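Local atomic coordinates of membrane-bound protease PH1510 (PDB entry 6M4B), a protein that cleaves proteins preferentially near hydrophobic or aromatic residues and degrades a stomatin homolog in vitro, here represented by its N-terminal protease domain. Residues A[10-15]-A[41-46]; A[22-27]-A[57-62]; A[33-38]-A[64-69]; A[70-75]-A[90-95]. The protein carries 1 engineered substitution. One frame throughout, in Å; residues are numbered along the deposited sequence.

All four contacts lie in the NfeD1b N-terminal domain, which belongs to the ClpP/crotonase clan. Contacts 1 and 4 sit in the same parallel sheet, with centres 9 Å apart; strands 41-47 and 70-74 are neighbours in it. Contacts 2 and 3 both use helix 21-36, with centres 14 Å apart, and Arg62 of contact 2 forms a salt bridge with Glu35 of contact 3. The segments of contacts 1, 2 and 3 alternate along the chain. Contact 4 opens after all three have closed. Strands, helices and loops of the first part of the domain are thus interlocked, and contacts 2 and 3 also reach the second subunit of the homodimer.

Contact 1 (A[10-15]-A[41-46]); sequences VYVAQI and AIIIEL
Ile15 meets two side chains of the strand 41-46 with its two branches. Its CD1 touches Ile44 CG2 at 4.0 Å, while its CG2 meets Leu46 CD1. Thr23 and Phe27 of helix 21-36 pack on Ile15 from the same side of the sheet. On the other face Val10 CG1 lies 3.7 Å from Ile43 CD1. Ile43 CG1 stands opposite the carbonyl carbon (chi1 -64°), which sends CD1 back toward Val10, two residues before its bridge partner Val12. Strands 9-16 and 41-47 run parallel, and helix 21-36 connects them as a beta-alpha-beta unit. In register, Tyr11 pairs with Ile42 and Ala13 with Ile44; Ile43 N donates to Tyr11 O at 2.8 Å, and Ile43 O accepts from Ala13 N at 2.9 Å. Toward the polar edge lies Glu45, whose carboxylate is buried beside Val12 and the exposed Gln14. Its OE2 lies against Val12 CG1 at 3.7 Å. Its OE1 approaches Gln14 CG at 3.5 Å, with the carboxylate and amide planes nearly perpendicular, 85° apart. With an alanine here, Val12 CG1 and the stem of Gln14 would probably lose the surface they pack on, leaving a gap. Tyr73 and Tyr75 also touch the Glu45 side chain.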
loop_
_atom_site.group_PDB
_atom_site.type_symbol
_atom_site.label_atom_id
_atom_site.label_comp_id
_atom_site.label_asym_id
_atom_site.label_seq_id
_atom_site.Cartn_x
_atom_site.Cartn_y
_atom_site.Cartn_z
ATOM N N VAL A 10 14.691 -12.345 -19.298
ATOM C CA VAL A 10 13.478 -11.588 -19.111
ATOM C C VAL A 10 12.270 -12.467 -19.435
ATOM O O VAL A 10 12.147 -12.993 -20.537
ATOM C CB VAL A 10 13.458 -10.301 -19.960
ATOM C CG1 VAL A 10 12.124 -9.567 -19.817
ATOM C CG2 VAL A 10 14.576 -9.375 -19.484
ATOM N N TYR A 11 11.375 -12.594 -18.465
ATOM C CA TYR A 11 10.108 -13.283 -18.701
ATOM C C TYR A 11 9.073 -12.305 -19.214
ATOM O O TYR A 11 9.160 -11.102 -18.956
ATOM C CB TYR A 11 9.636 -13.986 -17.453
ATOM C CG TYR A 11 10.453 -15.241 -17.154
ATOM C CD1 TYR A 11 10.203 -16.433 -17.840
ATOM C CD2 TYR A 11 11.464 -15.232 -16.203
ATOM C CE1 TYR A 11 10.917 -17.575 -17.564
ATOM C CE2 TYR A 11 12.189 -16.377 -15.915
ATOM C CZ TYR A 11 11.912 -17.543 -16.596
ATOM O OH TYR A 11 12.632 -18.670 -16.323
ATOM N N VAL A 12 8.135 -12.828 -19.988
ATOM C CA VAL A 12 7.018 -12.075 -20.540
ATOM C C VAL A 12 5.758 -12.901 -20.237
ATOM O O VAL A 12 5.738 -14.085 -20.541
ATOM C CB VAL A 12 7.157 -11.854 -22.056
ATOM C CG1 VAL A 12 5.978 -11.113 -22.628
ATOM C CG2 VAL A 12 8.420 -11.061 -22.378
ATOM N N ALA A 13 4.736 -12.287 -19.639
ATOM C CA ALA A 13 3.445 -12.924 -19.507
ATOM C C ALA A 13 2.362 -11.990 -19.970
ATOM O O ALA A 13 2.591 -10.801 -20.181
ATOM C CB ALA A 13 3.215 -13.355 -18.087
ATOM N N GLN A 14 1.186 -12.541 -20.156
ATOM C CA GLN A 14 0.054 -11.796 -20.667
ATOM C C GLN A 14 -1.020 -11.873 -19.607
ATOM O O GLN A 14 -1.272 -12.959 -19.063
ATOM C CB GLN A 14 -0.492 -12.413 -21.922
ATOM C CG GLN A 14 0.432 -12.416 -23.116
ATOM C CD GLN A 14 -0.290 -12.775 -24.394
ATOM O OE1 GLN A 14 -0.781 -11.902 -25.108
ATOM N NE2 GLN A 14 -0.371 -14.065 -24.682
ATOM N N ILE A 15 -1.630 -10.729 -19.307
ATOM C CA ILE A 15 -2.816 -10.674 -18.462
ATOM C C ILE A 15 -3.861 -9.804 -19.154
ATOM O O ILE A 15 -3.612 -8.622 -19.484
ATOM C CB ILE A 15 -2.462 -10.248 -17.017
ATOM C CG1 ILE A 15 -1.708 -11.399 -16.340
ATOM C CG2 ILE A 15 -3.718 -9.939 -16.196
ATOM C CD1 ILE A 15 -1.030 -11.049 -15.062
ATOM N N ALA A 41 14.116 -9.237 -15.039
ATOM C CA ALA A 41 12.839 -8.491 -15.050
ATOM C C ALA A 41 11.748 -9.408 -15.557
ATOM O O ALA A 41 12.036 -10.369 -16.291
ATOM C CB ALA A 41 12.900 -7.233 -15.932
ATOM N N ILE A 42 10.504 -9.087 -15.199
ATOM C CA ILE A 42 9.346 -9.717 -15.828
ATOM C C ILE A 42 8.504 -8.621 -16.469
ATOM O O ILE A 42 8.245 -7.595 -15.850
ATOM C CB ILE A 42 8.537 -10.579 -14.844
ATOM C CG1 ILE A 42 7.380 -11.273 -15.588
ATOM C CG2 ILE A 42 8.037 -9.794 -13.649
ATOM C CD1 ILE A 42 6.601 -12.207 -14.703
ATOM N N ILE A 43 8.130 -8.826 -17.724
ATOM C CA ILE A 43 7.267 -7.927 -18.466
ATOM C C ILE A 43 5.873 -8.555 -18.478
ATOM O O ILE A 43 5.702 -9.725 -18.788
ATOM C CB ILE A 43 7.711 -7.727 -19.909
ATOM C CG1 ILE A 43 9.090 -7.026 -19.939
ATOM C CG2 ILE A 43 6.677 -6.881 -20.674
ATOM C CD1 ILE A 43 9.793 -7.125 -21.286
ATOM N N ILE A 44 4.886 -7.764 -18.090
ATOM C CA ILE A 44 3.524 -8.201 -18.085
ATOM C C ILE A 44 2.796 -7.358 -19.077
ATOM O O ILE A 44 2.673 -6.160 -18.894
ATOM C CB ILE A 44 2.945 -8.156 -16.681
ATOM C CG1 ILE A 44 3.643 -9.257 -15.884
ATOM C CG2 ILE A 44 1.433 -8.338 -16.732
ATOM C CD1 ILE A 44 3.324 -9.260 -14.431
ATOM N N GLU A 45 2.343 -8.022 -20.145
ATOM C CA GLU A 45 1.567 -7.403 -21.212
ATOM C C GLU A 45 0.115 -7.325 -20.729
ATOM O O GLU A 45 -0.528 -8.351 -20.526
ATOM C CB GLU A 45 1.663 -8.214 -22.498
ATOM C CG GLU A 45 3.025 -8.087 -23.176
ATOM C CD GLU A 45 3.220 -9.051 -24.352
ATOM O OE1 GLU A 45 2.359 -9.934 -24.551
ATOM O OE2 GLU A 45 4.243 -8.941 -25.066
ATOM N N LEU A 46 -0.359 -6.111 -20.483
ATOM C CA LEU A 46 -1.599 -5.917 -19.746
ATOM C C LEU A 46 -2.647 -5.268 -20.630
ATOM O O LEU A 46 -2.360 -4.339 -21.352
ATOM C CB LEU A 46 -1.367 -5.041 -18.506
ATOM C CG LEU A 46 -2.587 -4.763 -17.615
ATOM C CD1 LEU A 46 -3.006 -6.016 -16.865
ATOM C CD2 LEU A 46 -2.253 -3.648 -16.658
#

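Contact 2 (A[22-27]-A[57-62]); sequences YTYDQF and MNIVQR
Helices 21-36 and 53-64 of the ClpP/crotonase-like fold meet where Phe27 and Tyr24 pack on Ile59. The segments 22-27 and 57-62 run nearly parallel, with axes 9.4 Å apart and 11° between their directions. Ile59 CG2 sits over one face of the Phe27 ring, 3.6 Å from its centroid and 6° off the normal, a CH-pi contact. Ile59 CD1 reaches the same ring at CD2, 3.7 Å away. Ile88 of helix 84-90 touches both residues. A leucine in place of Phe27 would probably leave Ile59 CG2 without a flat face to rest on and open a gap beside Ile88. Tyr24 also packs on helix 53-64. Its CG is trans to the backbone N (chi1 174°), and this carries the ring across. The edge of that ring meets the backbone carbonyl of Asn58, with CE1 3.5 Å from its O. Arg62 CB comes obliquely to Tyr24 CE1 at 3.9 Å. The Arg62 guanidinium turns back to helix 21-36, where Glu35 and Asp28 form salt bridges with it and Thr32 a hydrogen bond. No hydrogen bond links 22-27 to 57-62, so mainly side-chain packing joins these turns and Arg62 adds the ionic links farther along helix 21-36.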
loop_
_atom_site.group_PDB
_atom_site.type_symbol
_atom_site.label_atom_id
_atom_site.label_comp_id
_atom_site.label_asym_id
_atom_site.label_seq_id
_atom_site.Cartn_x
_atom_site.Cartn_y
_atom_site.Cartn_z
ATOM N N TYR A 22 -8.603 -13.946 -9.076
ATOM C CA TYR A 22 -7.898 -14.901 -9.900
ATOM C C TYR A 22 -6.755 -14.186 -10.628
ATOM O O TYR A 22 -5.645 -14.722 -10.695
ATOM C CB TYR A 22 -8.873 -15.627 -10.864
ATOM C CG TYR A 22 -8.165 -16.607 -11.767
ATOM C CD1 TYR A 22 -7.486 -17.734 -11.239
ATOM C CD2 TYR A 22 -8.121 -16.396 -13.153
ATOM C CE1 TYR A 22 -6.797 -18.621 -12.076
ATOM C CE2 TYR A 22 -7.444 -17.281 -13.993
ATOM C CZ TYR A 22 -6.788 -18.384 -13.456
ATOM O OH TYR A 22 -6.125 -19.219 -14.329
ATOM N N THR A 23 -7.001 -12.967 -11.128
ATOM C CA THR A 23 -5.904 -12.100 -11.662
ATOM C C THR A 23 -4.788 -11.890 -10.649
ATOM O O THR A 23 -3.625 -12.051 -10.982
ATOM C CB THR A 23 -6.395 -10.728 -12.101
ATOM O OG1 THR A 23 -7.692 -10.846 -12.696
ATOM C CG2 THR A 23 -5.430 -10.110 -13.091
ATOM N N TYR A 24 -5.120 -11.680 -9.385
ATOM C CA TYR A 24 -4.056 -11.706 -8.371
ATOM C C TYR A 24 -3.230 -12.967 -8.500
ATOM O O TYR A 24 -2.021 -12.871 -8.605
ATOM C CB TYR A 24 -4.525 -11.520 -6.897
ATOM C CG TYR A 24 -3.367 -11.704 -5.930
ATOM C CD1 TYR A 24 -2.435 -10.700 -5.716
ATOM C CD2 TYR A 24 -3.161 -12.925 -5.270
ATOM C CE1 TYR A 24 -1.342 -10.895 -4.851
ATOM C CE2 TYR A 24 -2.080 -13.124 -4.409
ATOM C CZ TYR A 24 -1.171 -12.109 -4.194
ATOM O OH TYR A 24 -0.085 -12.333 -3.339
ATOM N N ASP A 25 -3.867 -14.151 -8.461
ATOM C CA ASP A 25 -3.120 -15.462 -8.484
ATOM C C ASP A 25 -2.228 -15.586 -9.738
ATOM O O ASP A 25 -1.110 -16.090 -9.646
ATOM C CB ASP A 25 -4.042 -16.698 -8.433
ATOM C CG ASP A 25 -4.830 -16.811 -7.155
ATOM O OD1 ASP A 25 -4.336 -16.479 -6.062
ATOM O OD2 ASP A 25 -5.976 -17.270 -7.248
ATOM N N GLN A 26 -2.712 -15.071 -10.870
ATOM C CA GLN A 26 -1.915 -15.021 -12.099
ATOM C C GLN A 26 -0.623 -14.185 -11.911
ATOM O O GLN A 26 0.457 -14.711 -12.128
ATOM C CB GLN A 26 -2.716 -14.482 -13.261
ATOM C CG GLN A 26 -3.931 -15.331 -13.635
ATOM C CD GLN A 26 -4.683 -14.726 -14.803
ATOM O OE1 GLN A 26 -5.712 -14.059 -14.629
ATOM N NE2 GLN A 26 -4.119 -14.871 -15.997
ATOM N N PHE A 27 -0.738 -12.924 -11.463
ATOM C CA PHE A 27 0.446 -12.091 -11.130
ATOM C C PHE A 27 1.301 -12.766 -10.102
ATOM O O PHE A 27 2.541 -12.746 -10.204
ATOM C CB PHE A 27 0.063 -10.700 -10.566
ATOM C CG PHE A 27 -0.295 -9.670 -11.601
ATOM C CD1 PHE A 27 0.658 -8.794 -12.076
ATOM C CD2 PHE A 27 -1.579 -9.523 -12.049
ATOM C CE1 PHE A 27 0.332 -7.797 -12.983
ATOM C CE2 PHE A 27 -1.914 -8.535 -12.971
ATOM C CZ PHE A 27 -0.951 -7.662 -13.427
ATOM N N MET A 57 -5.253 -3.834 -5.267
ATOM C CA MET A 57 -4.364 -3.483 -4.161
ATOM C C MET A 57 -3.415 -4.589 -3.806
ATOM O O MET A 57 -2.257 -4.303 -3.603
ATOM C CB MET A 57 -5.139 -2.969 -2.928
ATOM C CG MET A 57 -5.617 -1.530 -3.130
ATOM S SD MET A 57 -6.464 -0.913 -1.704
ATOM C CE MET A 57 -7.607 0.240 -2.390
ATOM N N ASN A 58 -3.876 -5.839 -3.796
ATOM C CA ASN A 58 -2.982 -6.977 -3.569
ATOM C C ASN A 58 -2.022 -7.173 -4.739
ATOM O O ASN A 58 -0.853 -7.490 -4.505
ATOM C CB ASN A 58 -3.753 -8.295 -3.331
ATOM C CG ASN A 58 -4.689 -8.227 -2.121
ATOM O OD1 ASN A 58 -4.347 -7.670 -1.082
ATOM N ND2 ASN A 58 -5.874 -8.803 -2.263
ATOM N N ILE A 59 -2.487 -6.913 -5.980
ATOM C CA ILE A 59 -1.570 -6.969 -7.117
ATOM C C ILE A 59 -0.510 -5.878 -6.961
ATOM O O ILE A 59 0.694 -6.144 -7.025
ATOM C CB ILE A 59 -2.283 -6.823 -8.459
ATOM C CG1 ILE A 59 -3.192 -8.027 -8.678
ATOM C CG2 ILE A 59 -1.242 -6.697 -9.590
ATOM C CD1 ILE A 59 -4.114 -7.895 -9.887
ATOM N N VAL A 60 -0.948 -4.653 -6.731
ATOM C CA VAL A 60 0.027 -3.558 -6.535
ATOM C C VAL A 60 1.069 -3.919 -5.469
ATOM O O VAL A 60 2.276 -3.717 -5.655
ATOM C CB VAL A 60 -0.660 -2.237 -6.177
ATOM C CG1 VAL A 60 0.333 -1.234 -5.626
ATOM C CG2 VAL A 60 -1.358 -1.672 -7.407
ATOM N N GLN A 61 0.598 -4.443 -4.354
ATOM C CA GLN A 61 1.506 -4.759 -3.258
ATOM C C GLN A 61 2.424 -5.950 -3.606
ATOM O O GLN A 61 3.558 -6.009 -3.167
ATOM C CB GLN A 61 0.754 -5.018 -1.940
ATOM C CG GLN A 61 1.426 -4.307 -0.746
ATOM C CD GLN A 61 1.806 -5.233 0.351
ATOM O OE1 GLN A 61 1.890 -6.440 0.145
ATOM N NE2 GLN A 61 2.075 -4.684 1.516
ATOM N N ARG A 62 1.932 -6.891 -4.380
ATOM C CA ARG A 62 2.805 -7.988 -4.839
ATOM C C ARG A 62 3.961 -7.458 -5.714
ATOM O O ARG A 62 5.109 -7.840 -5.522
ATOM C CB ARG A 62 1.996 -9.004 -5.623
ATOM C CG ARG A 62 2.750 -10.234 -6.063
ATOM C CD ARG A 62 3.286 -10.989 -4.878
ATOM N NE ARG A 62 4.077 -12.120 -5.299
ATOM C CZ ARG A 62 5.398 -12.159 -5.426
ATOM N NH1 ARG A 62 6.173 -11.087 -5.207
ATOM N NH2 ARG A 62 5.963 -13.317 -5.783
#

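Contact 3 (A[33-38]-A[64-69]); sequences IAEQDN and QQSKIP
Glu35 and Ile68 bring the backbones closest, with CA atoms 6.1 Å apart, where the end of helix 21-36 passes the loop before strand 70-74. The helix closes in a Schellman motif: Asn38, with positive phi, bonds from its N to Glu35 O, and Ala39 N reaches back to Ala34 O. Glu35 carries the polar contact. Its chain is extended beyond CG, and this length brings OE2 to Lys67 N at 2.8 Å. The bond is nearly straight, 168° at the hydrogen, and uses the anti lone pair of OE2. The Lys67 side chain crosses that of Glu35 at about a right angle, with NZ 5.6 Å from OE2. Ile68 makes the apolar half. Its CG1 lies between the backbone N and the carbonyl carbon (chi1 67°), and CD1 presses on Ala34 CB at 3.3 Å, tighter than usual. Ile42 of strand 41-47 touches both residues. Within the loop, Ser66 OG donates to Ile68 O at 2.6 Å. Gln65 reaches Asn58 and Asp54 of the second subunit. Arg62 holds Glu35 OE1, so one carboxylate ties the end of helix 21-36 to helix 53-64 and the loop after it; this probably favours the charged carboxylate.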
loop_
_atom_site.group_PDB
_atom_site.type_symbol
_atom_site.label_atom_id
_atom_site.label_comp_id
_atom_site.label_asym_id
_atom_site.label_seq_id
_atom_site.Cartn_x
_atom_site.Cartn_y
_atom_site.Cartn_z
ATOM N N ILE A 33 7.570 -17.271 -10.292
ATOM C CA ILE A 33 8.414 -18.009 -11.233
ATOM C C ILE A 33 9.653 -17.195 -11.610
ATOM O O ILE A 33 10.777 -17.643 -11.438
ATOM C CB ILE A 33 7.628 -18.422 -12.495
ATOM C CG1 ILE A 33 6.621 -19.513 -12.138
ATOM C CG2 ILE A 33 8.586 -18.947 -13.565
ATOM C CD1 ILE A 33 5.576 -19.788 -13.210
ATOM N N ALA A 34 9.434 -15.972 -12.087
ATOM C CA ALA A 34 10.526 -15.119 -12.505
ATOM C C ALA A 34 11.511 -14.823 -11.375
ATOM O O ALA A 34 12.710 -14.731 -11.624
ATOM C CB ALA A 34 9.970 -13.817 -13.070
ATOM N N GLU A 35 11.020 -14.625 -10.145
ATOM C CA GLU A 35 11.904 -14.417 -8.954
ATOM C C GLU A 35 12.719 -15.702 -8.648
ATOM O O GLU A 35 13.920 -15.649 -8.440
ATOM C CB GLU A 35 11.080 -14.109 -7.678
ATOM C CG GLU A 35 10.400 -12.751 -7.579
ATOM C CD GLU A 35 9.464 -12.630 -6.369
ATOM O OE1 GLU A 35 8.755 -13.604 -6.012
ATOM O OE2 GLU A 35 9.393 -11.531 -5.788
ATOM N N GLN A 36 12.047 -16.849 -8.643
ATOM C CA GLN A 36 12.738 -18.134 -8.411
ATOM C C GLN A 36 13.846 -18.396 -9.411
ATOM O O GLN A 36 14.871 -18.924 -9.010
ATOM C CB GLN A 36 11.773 -19.306 -8.423
ATOM C CG GLN A 36 11.102 -19.503 -7.069
ATOM C CD GLN A 36 9.828 -20.332 -7.170
ATOM O OE1 GLN A 36 9.503 -20.877 -8.238
ATOM N NE2 GLN A 36 9.121 -20.464 -6.051
ATOM N N ASP A 37 13.668 -17.985 -10.680
ATOM C CA ASP A 37 14.739 -18.113 -11.700
ATOM C C ASP A 37 15.737 -16.943 -11.732
ATOM O O ASP A 37 16.581 -16.902 -12.610
ATOM C CB ASP A 37 14.164 -18.378 -13.101
ATOM C CG ASP A 37 13.166 -19.571 -13.134
ATOM O OD1 ASP A 37 13.085 -20.341 -12.143
ATOM O OD2 ASP A 37 12.466 -19.754 -14.158
ATOM N N ASN A 38 15.711 -16.044 -10.747
ATOM C CA ASN A 38 16.591 -14.843 -10.732
ATOM C C ASN A 38 16.563 -14.059 -12.045
ATOM O O ASN A 38 17.618 -13.564 -12.517
ATOM C CB ASN A 38 18.065 -15.183 -10.405
ATOM C CG ASN A 38 18.223 -15.872 -9.074
ATOM O OD1 ASN A 38 18.607 -17.043 -9.004
ATOM N ND2 ASN A 38 17.894 -15.165 -8.003
ATOM N N GLN A 64 5.142 -4.383 -5.574
ATOM C CA GLN A 64 6.026 -3.589 -4.759
ATOM C C GLN A 64 7.029 -4.411 -3.959
ATOM O O GLN A 64 8.103 -3.919 -3.685
ATOM C CB GLN A 64 5.238 -2.675 -3.815
ATOM C CG GLN A 64 4.576 -1.485 -4.516
ATOM C CD GLN A 64 3.730 -0.649 -3.552
ATOM O OE1 GLN A 64 3.137 -1.189 -2.603
ATOM N NE2 GLN A 64 3.661 0.662 -3.787
ATOM N N GLN A 65 6.638 -5.606 -3.511
ATOM C CA GLN A 65 7.513 -6.521 -2.757
ATOM C C GLN A 65 8.321 -7.443 -3.690
ATOM O O GLN A 65 9.071 -8.253 -3.211
ATOM C CB GLN A 65 6.695 -7.434 -1.798
ATOM C CG GLN A 65 5.735 -6.770 -0.796
ATOM C CD GLN A 65 6.441 -6.041 0.335
ATOM O OE1 GLN A 65 7.258 -5.153 0.110
ATOM N NE2 GLN A 65 6.099 -6.392 1.563
ATOM N N SER A 66 8.083 -7.378 -4.991
ATOM C CA SER A 66 8.778 -8.217 -5.956
ATOM C C SER A 66 10.269 -8.105 -5.786
ATOM O O SER A 66 10.795 -7.028 -5.627
ATOM C CB SER A 66 8.398 -7.862 -7.412
ATOM O OG SER A 66 9.083 -8.719 -8.327
ATOM N N LYS A 67 10.959 -9.228 -5.815
ATOM C CA LYS A 67 12.421 -9.195 -5.730
ATOM C C LYS A 67 13.057 -8.895 -7.062
ATOM O O LYS A 67 14.252 -8.721 -7.108
ATOM C CB LYS A 67 12.961 -10.527 -5.187
ATOM C CG LYS A 67 12.555 -10.745 -3.732
ATOM C CD LYS A 67 12.833 -12.152 -3.225
ATOM C CE LYS A 67 12.300 -12.313 -1.799
ATOM N NZ LYS A 67 12.175 -13.735 -1.399
ATOM N N ILE A 68 12.271 -8.866 -8.147
ATOM C CA ILE A 68 12.769 -8.449 -9.447
ATOM C C ILE A 68 11.904 -7.343 -10.030
ATOM O O ILE A 68 10.729 -7.230 -9.694
ATOM C CB ILE A 68 12.827 -9.624 -10.442
ATOM C CG1 ILE A 68 11.439 -10.113 -10.780
ATOM C CG2 ILE A 68 13.681 -10.761 -9.857
ATOM C CD1 ILE A 68 11.442 -11.173 -11.845
ATOM N N PRO A 69 12.484 -6.528 -10.915
ATOM C CA PRO A 69 11.664 -5.516 -11.581
ATOM C C PRO A 69 10.475 -6.110 -12.367
ATOM O O PRO A 69 10.635 -7.056 -13.087
ATOM C CB PRO A 69 12.667 -4.833 -12.525
ATOM C CG PRO A 69 14.024 -5.102 -11.924
ATOM C CD PRO A 69 13.924 -6.426 -11.273
#

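Contact 4 (A[70-75]-A[90-95]); sequences VIIYVY and LGSHLI
Ser92 packs on Ile72, its CB only 3.4 Å from Ile72 CG1, which is tight for two carbons. Its OG takes the cramped place between backbone N and carbonyl carbon (chi1 83°) and is hydrogen-bonded to Ala89 O. His93 follows. Its N gives a weak, bent bond to Val70 O at 3.1 Å, and the same oxygen lies in plane at the edge of its ring. Val70 CB approaches His93 ND1 at 3.9 Å, while His93 NE2 bonds weakly to Pro190 O. At Leu94 the carbonyl takes over: Ile72 N donates to Leu94 O at 3.0 Å, with 156° at the hydrogen. Leu94 CB lies alongside Ile71 CG1 at 3.9 Å, the two side chains pointing the same way. Ile95 forms a parallel bridge with Ile72, its CA 3.3 Å from Ile72 O. Its N is hydrogen-bonded to Glu169, while Ile72 is also backbone-bonded to Ala96. Strands 70-74 and 94-97 are thus neighbours in the parallel sheet. The chain between them holds strand 80-82, helix 84-90 and Ala83, the engineered replacement of the nucleophile. Ile72 N to Leu94 O is the firm backbone bond here; before it, a weak bond and close packing by Ser92 and His93 join the strand to the turn after helix 84-90.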
loop_
_atom_site.group_PDB
_atom_site.type_symbol
_atom_site.label_atom_id
_atom_site.label_comp_id
_atom_site.label_asym_id
_atom_site.label_seq_id
_atom_site.Cartn_x
_atom_site.Cartn_y
_atom_site.Cartn_z
ATOM N N VAL A 70 9.296 -5.537 -12.168
ATOM C CA VAL A 70 8.080 -5.767 -12.936
ATOM C C VAL A 70 7.780 -4.574 -13.869
ATOM O O VAL A 70 7.593 -3.412 -13.420
ATOM C CB VAL A 70 6.861 -5.941 -12.011
ATOM C CG1 VAL A 70 5.621 -6.363 -12.818
ATOM C CG2 VAL A 70 7.178 -6.954 -10.941
ATOM N N ILE A 71 7.698 -4.853 -15.150
ATOM C CA ILE A 71 7.433 -3.858 -16.174
ATOM C C ILE A 71 5.999 -4.124 -16.621
ATOM O O ILE A 71 5.674 -5.236 -17.021
ATOM C CB ILE A 71 8.430 -3.965 -17.334
ATOM C CG1 ILE A 71 9.839 -3.697 -16.799
ATOM C CG2 ILE A 71 8.082 -2.960 -18.420
ATOM C CD1 ILE A 71 10.941 -3.923 -17.798
ATOM N N ILE A 72 5.159 -3.094 -16.565
ATOM C CA ILE A 72 3.803 -3.202 -17.038
ATOM C C ILE A 72 3.797 -2.612 -18.443
ATOM O O ILE A 72 4.205 -1.475 -18.636
ATOM C CB ILE A 72 2.799 -2.485 -16.094
ATOM C CG1 ILE A 72 2.799 -3.148 -14.702
ATOM C CG2 ILE A 72 1.422 -2.516 -16.690
ATOM C CD1 ILE A 72 2.337 -4.572 -14.642
ATOM N N TYR A 73 3.371 -3.431 -19.407
ATOM C CA TYR A 73 3.428 -3.100 -20.806
ATOM C C TYR A 73 2.017 -3.184 -21.327
ATOM O O TYR A 73 1.449 -4.271 -21.421
ATOM C CB TYR A 73 4.332 -4.055 -21.559
ATOM C CG TYR A 73 4.554 -3.809 -23.064
ATOM C CD1 TYR A 73 4.367 -2.563 -23.634
ATOM C CD2 TYR A 73 4.973 -4.852 -23.908
ATOM C CE1 TYR A 73 4.611 -2.336 -24.972
ATOM C CE2 TYR A 73 5.209 -4.641 -25.275
ATOM C CZ TYR A 73 5.068 -3.384 -25.797
ATOM O OH TYR A 73 5.311 -3.141 -27.148
ATOM N N VAL A 74 1.462 -2.020 -21.636
ATOM C CA VAL A 74 0.108 -1.940 -22.133
ATOM C C VAL A 74 0.140 -2.311 -23.627
ATOM O O VAL A 74 0.641 -1.559 -24.481
ATOM C CB VAL A 74 -0.516 -0.543 -21.939
ATOM C CG1 VAL A 74 -2.025 -0.628 -22.243
ATOM C CG2 VAL A 74 -0.288 -0.054 -20.505
ATOM N N TYR A 75 -0.396 -3.479 -23.916
ATOM C CA TYR A 75 -0.121 -4.193 -25.165
ATOM C C TYR A 75 -1.167 -5.318 -25.312
ATOM O O TYR A 75 -1.559 -5.911 -24.279
ATOM C CB TYR A 75 1.301 -4.770 -25.088
ATOM C CG TYR A 75 1.745 -5.573 -26.278
ATOM C CD1 TYR A 75 1.429 -6.939 -26.381
ATOM C CD2 TYR A 75 2.506 -4.988 -27.292
ATOM C CE1 TYR A 75 1.852 -7.690 -27.477
ATOM C CE2 TYR A 75 2.921 -5.723 -28.406
ATOM C CZ TYR A 75 2.593 -7.067 -28.477
ATOM O OH TYR A 75 2.996 -7.785 -29.541
ATOM N N LEU A 90 0.880 2.266 -12.436
ATOM C CA LEU A 90 1.547 3.227 -11.545
ATOM C C LEU A 90 2.295 2.622 -10.386
ATOM O O LEU A 90 3.253 3.224 -9.877
ATOM C CB LEU A 90 0.592 4.301 -11.051
ATOM C CG LEU A 90 0.001 5.160 -12.137
ATOM C CD1 LEU A 90 -1.137 5.978 -11.567
ATOM C CD2 LEU A 90 1.076 6.076 -12.716
ATOM N N GLY A 91 1.916 1.420 -9.976
ATOM C CA GLY A 91 2.595 0.722 -8.895
ATOM C C GLY A 91 3.828 -0.049 -9.292
ATOM O O GLY A 91 4.482 -0.656 -8.441
ATOM N N SER A 92 4.206 0.024 -10.552
ATOM C CA SER A 92 5.208 -0.870 -11.109
ATOM C C SER A 92 6.518 -0.145 -11.344
ATOM O O SER A 92 6.602 1.094 -11.316
ATOM C CB SER A 92 4.690 -1.480 -12.425
ATOM O OG SER A 92 4.912 -0.598 -13.528
ATOM N N HIS A 93 7.553 -0.945 -11.577
ATOM C CA HIS A 93 8.915 -0.453 -11.717
ATOM C C HIS A 93 9.156 0.361 -12.969
ATOM O O HIS A 93 10.054 1.182 -12.999
ATOM C CB HIS A 93 9.873 -1.635 -11.647
ATOM C CG HIS A 93 9.842 -2.336 -10.340
ATOM N ND1 HIS A 93 8.963 -3.356 -10.066
ATOM C CD2 HIS A 93 10.577 -2.158 -9.210
ATOM C CE1 HIS A 93 9.149 -3.779 -8.824
ATOM N NE2 HIS A 93 10.117 -3.059 -8.285
ATOM N N LEU A 94 8.388 0.068 -14.021
ATOM C CA LEU A 94 8.519 0.726 -15.294
ATOM C C LEU A 94 7.231 0.509 -16.091
ATOM O O LEU A 94 6.665 -0.575 -16.037
ATOM C CB LEU A 94 9.700 0.144 -16.082
ATOM C CG LEU A 94 10.290 1.063 -17.165
ATOM C CD1 LEU A 94 11.136 2.087 -16.476
ATOM C CD2 LEU A 94 11.179 0.330 -18.172
ATOM N N ILE A 95 6.769 1.531 -16.804
ATOM C CA ILE A 95 5.584 1.398 -17.604
ATOM C C ILE A 95 5.981 1.661 -19.026
ATOM O O ILE A 95 6.609 2.679 -19.311
ATOM C CB ILE A 95 4.460 2.402 -17.212
ATOM C CG1 ILE A 95 4.088 2.288 -15.721
ATOM C CG2 ILE A 95 3.224 2.130 -18.038
ATOM C CD1 ILE A 95 3.371 3.529 -15.199
#